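PDB 1WWZ: N-acetyltransferase domain-containing protein from Pyrococcus horikoshii, which is of unknown function but binds acetyl-coenzyme A and probably acts as a GNAT-type acetyltransferase. Local coordinates for residues A[48-51]-A[56-59]. Residues are numbered along the deposited sequence; the frame is centred on the assembly and turned at random.
Sequences WCWK and GFFV
F57, the first residue of strand 57-62, and W50, near the end of helix 38-53, illustrate how aromatic side chains can pack a helix against the strand that follows it without a single hydrogen bond between the two segments. Followed outward, the phenylalanine meets the helix from CB along one side of its ring. Its CB lies beside the benzo edge of the indole, 4.0 Å from CZ3 of W50. CG follows, in the indole plane and 3.9 Å from CE3 of W50, and CD1 comes closest, 3.7 Å from that same CE3. Farther out, CE1 of F57 passes the helix backbone, 4.1 Å from N of W50, and comes 4.2 Å from CB of C49. W50 swings its indole across to the strand with CG anti to the backbone N (chi1 175°). In the resulting offset edge-to-face pair the indole edge is turned to the phenyl face, with the planes at 65° and the centroids 5.7 Å apart. Elsewhere F57 meets the ring of F69 nearly parallel and touches L20 of helix 14-27. An alanine here would remove the ring, which would probably open a gap between helix and strand and deprive the W50 edge of its aromatic partner. Acetyl-coenzyme A is bound about 8 Å from the C49 side chain. A helix linked by a short connection to the next strand and packed on it belongs to the core of the GNAT fold.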
loop_
_atom_site.group_PDB
_atom_site.type_symbol
_atom_site.label_atom_id
_atom_site.label_comp_id
_atom_site.label_asym_id
_atom_site.label_seq_id
_atom_site.Cartn_x
_atom_site.Cartn_y
_atom_site.Cartn_z
ATOM N N TRP A 48 -21.366 15.393 0.785
ATOM C CA TRP A 48 -20.653 16.312 -0.096
ATOM C C TRP A 48 -19.430 15.619 -0.701
ATOM O O TRP A 48 -19.147 15.776 -1.892
ATOM C CB TRP A 48 -20.200 17.551 0.679
ATOM C CG TRP A 48 -19.541 18.592 -0.181
ATOM C CD1 TRP A 48 -20.158 19.574 -0.908
ATOM C CD2 TRP A 48 -18.139 18.728 -0.430
ATOM N NE1 TRP A 48 -19.221 20.316 -1.593
ATOM C CE2 TRP A 48 -17.974 19.820 -1.315
ATOM C CE3 TRP A 48 -17.002 18.037 0.012
ATOM C CZ2 TRP A 48 -16.717 20.231 -1.774
ATOM C CZ3 TRP A 48 -15.748 18.447 -0.443
ATOM C CH2 TRP A 48 -15.620 19.539 -1.326
ATOM N N CYS A 49 -18.707 14.858 0.119
ATOM C CA CYS A 49 -17.522 14.144 -0.361
ATOM C C CYS A 49 -17.898 13.120 -1.427
ATOM O O CYS A 49 -17.191 12.950 -2.420
ATOM C CB CYS A 49 -16.817 13.425 0.788
ATOM S SG CYS A 49 -15.884 14.500 1.899
ATOM N N TRP A 50 -19.016 12.436 -1.206
ATOM C CA TRP A 50 -19.495 11.431 -2.147
ATOM C C TRP A 50 -19.864 12.062 -3.484
ATOM O O TRP A 50 -19.489 11.560 -4.541
ATOM C CB TRP A 50 -20.711 10.701 -1.567
ATOM C CG TRP A 50 -21.343 9.726 -2.520
ATOM C CD1 TRP A 50 -22.503 9.897 -3.219
ATOM C CD2 TRP A 50 -20.835 8.437 -2.892
ATOM N NE1 TRP A 50 -22.752 8.795 -4.003
ATOM C CE2 TRP A 50 -21.745 7.882 -3.820
ATOM C CE3 TRP A 50 -19.703 7.695 -2.530
ATOM C CZ2 TRP A 50 -21.556 6.620 -4.393
ATOM C CZ3 TRP A 50 -19.514 6.435 -3.103
ATOM C CH2 TRP A 50 -20.441 5.913 -4.024
ATOM N N LYS A 51 -20.590 13.173 -3.442
ATOM C CA LYS A 51 -20.993 13.830 -4.673
ATOM C C LYS A 51 -19.786 14.342 -5.450
ATOM O O LYS A 51 -19.739 14.256 -6.675
ATOM C CB LYS A 51 -21.952 14.984 -4.365
ATOM C CG LYS A 51 -22.558 15.615 -5.603
ATOM C CD LYS A 51 -23.617 16.634 -5.234
ATOM C CE LYS A 51 -24.151 17.344 -6.469
ATOM N NZ LYS A 51 -24.956 18.543 -6.096
ATOM N N GLY A 56 -13.385 7.891 -5.844
ATOM C CA GLY A 56 -12.221 7.608 -5.018
ATOM C C GLY A 56 -12.568 7.431 -3.553
ATOM O O GLY A 56 -11.759 7.712 -2.670
ATOM N N PHE A 57 -13.785 6.965 -3.299
ATOM C CA PHE A 57 -14.272 6.742 -1.944
ATOM C C PHE A 57 -13.957 5.289 -1.584
ATOM O O PHE A 57 -14.643 4.368 -2.028
ATOM C CB PHE A 57 -15.785 6.992 -1.909
ATOM C CG PHE A 57 -16.296 7.494 -0.590
ATOM C CD1 PHE A 57 -16.822 8.778 -0.485
ATOM C CD2 PHE A 57 -16.285 6.679 0.534
ATOM C CE1 PHE A 57 -17.336 9.242 0.726
ATOM C CE2 PHE A 57 -16.794 7.133 1.750
ATOM C CZ PHE A 57 -17.323 8.419 1.844
ATOM N N PHE A 58 -12.907 5.092 -0.793
ATOM C CA PHE A 58 -12.479 3.757 -0.384
ATOM C C PHE A 58 -12.826 3.472 1.067
ATOM O O PHE A 58 -12.679 4.336 1.927
ATOM C CB PHE A 58 -10.964 3.614 -0.558
ATOM C CG PHE A 58 -10.524 3.571 -1.985
ATOM C CD1 PHE A 58 -10.570 2.381 -2.701
ATOM C CD2 PHE A 58 -10.091 4.727 -2.627
ATOM C CE1 PHE A 58 -10.193 2.341 -4.038
ATOM C CE2 PHE A 58 -9.712 4.701 -3.965
ATOM C CZ PHE A 58 -9.764 3.503 -4.673
ATOM N N VAL A 59 -13.281 2.255 1.338
ATOM C CA VAL A 59 -13.613 1.871 2.701
ATOM C C VAL A 59 -12.817 0.647 3.129
ATOM O O VAL A 59 -12.503 -0.220 2.311
ATOM C CB VAL A 59 -15.119 1.556 2.864
ATOM C CG1 VAL A 59 -15.943 2.820 2.636
ATOM C CG2 VAL A 59 -15.530 0.455 1.894
#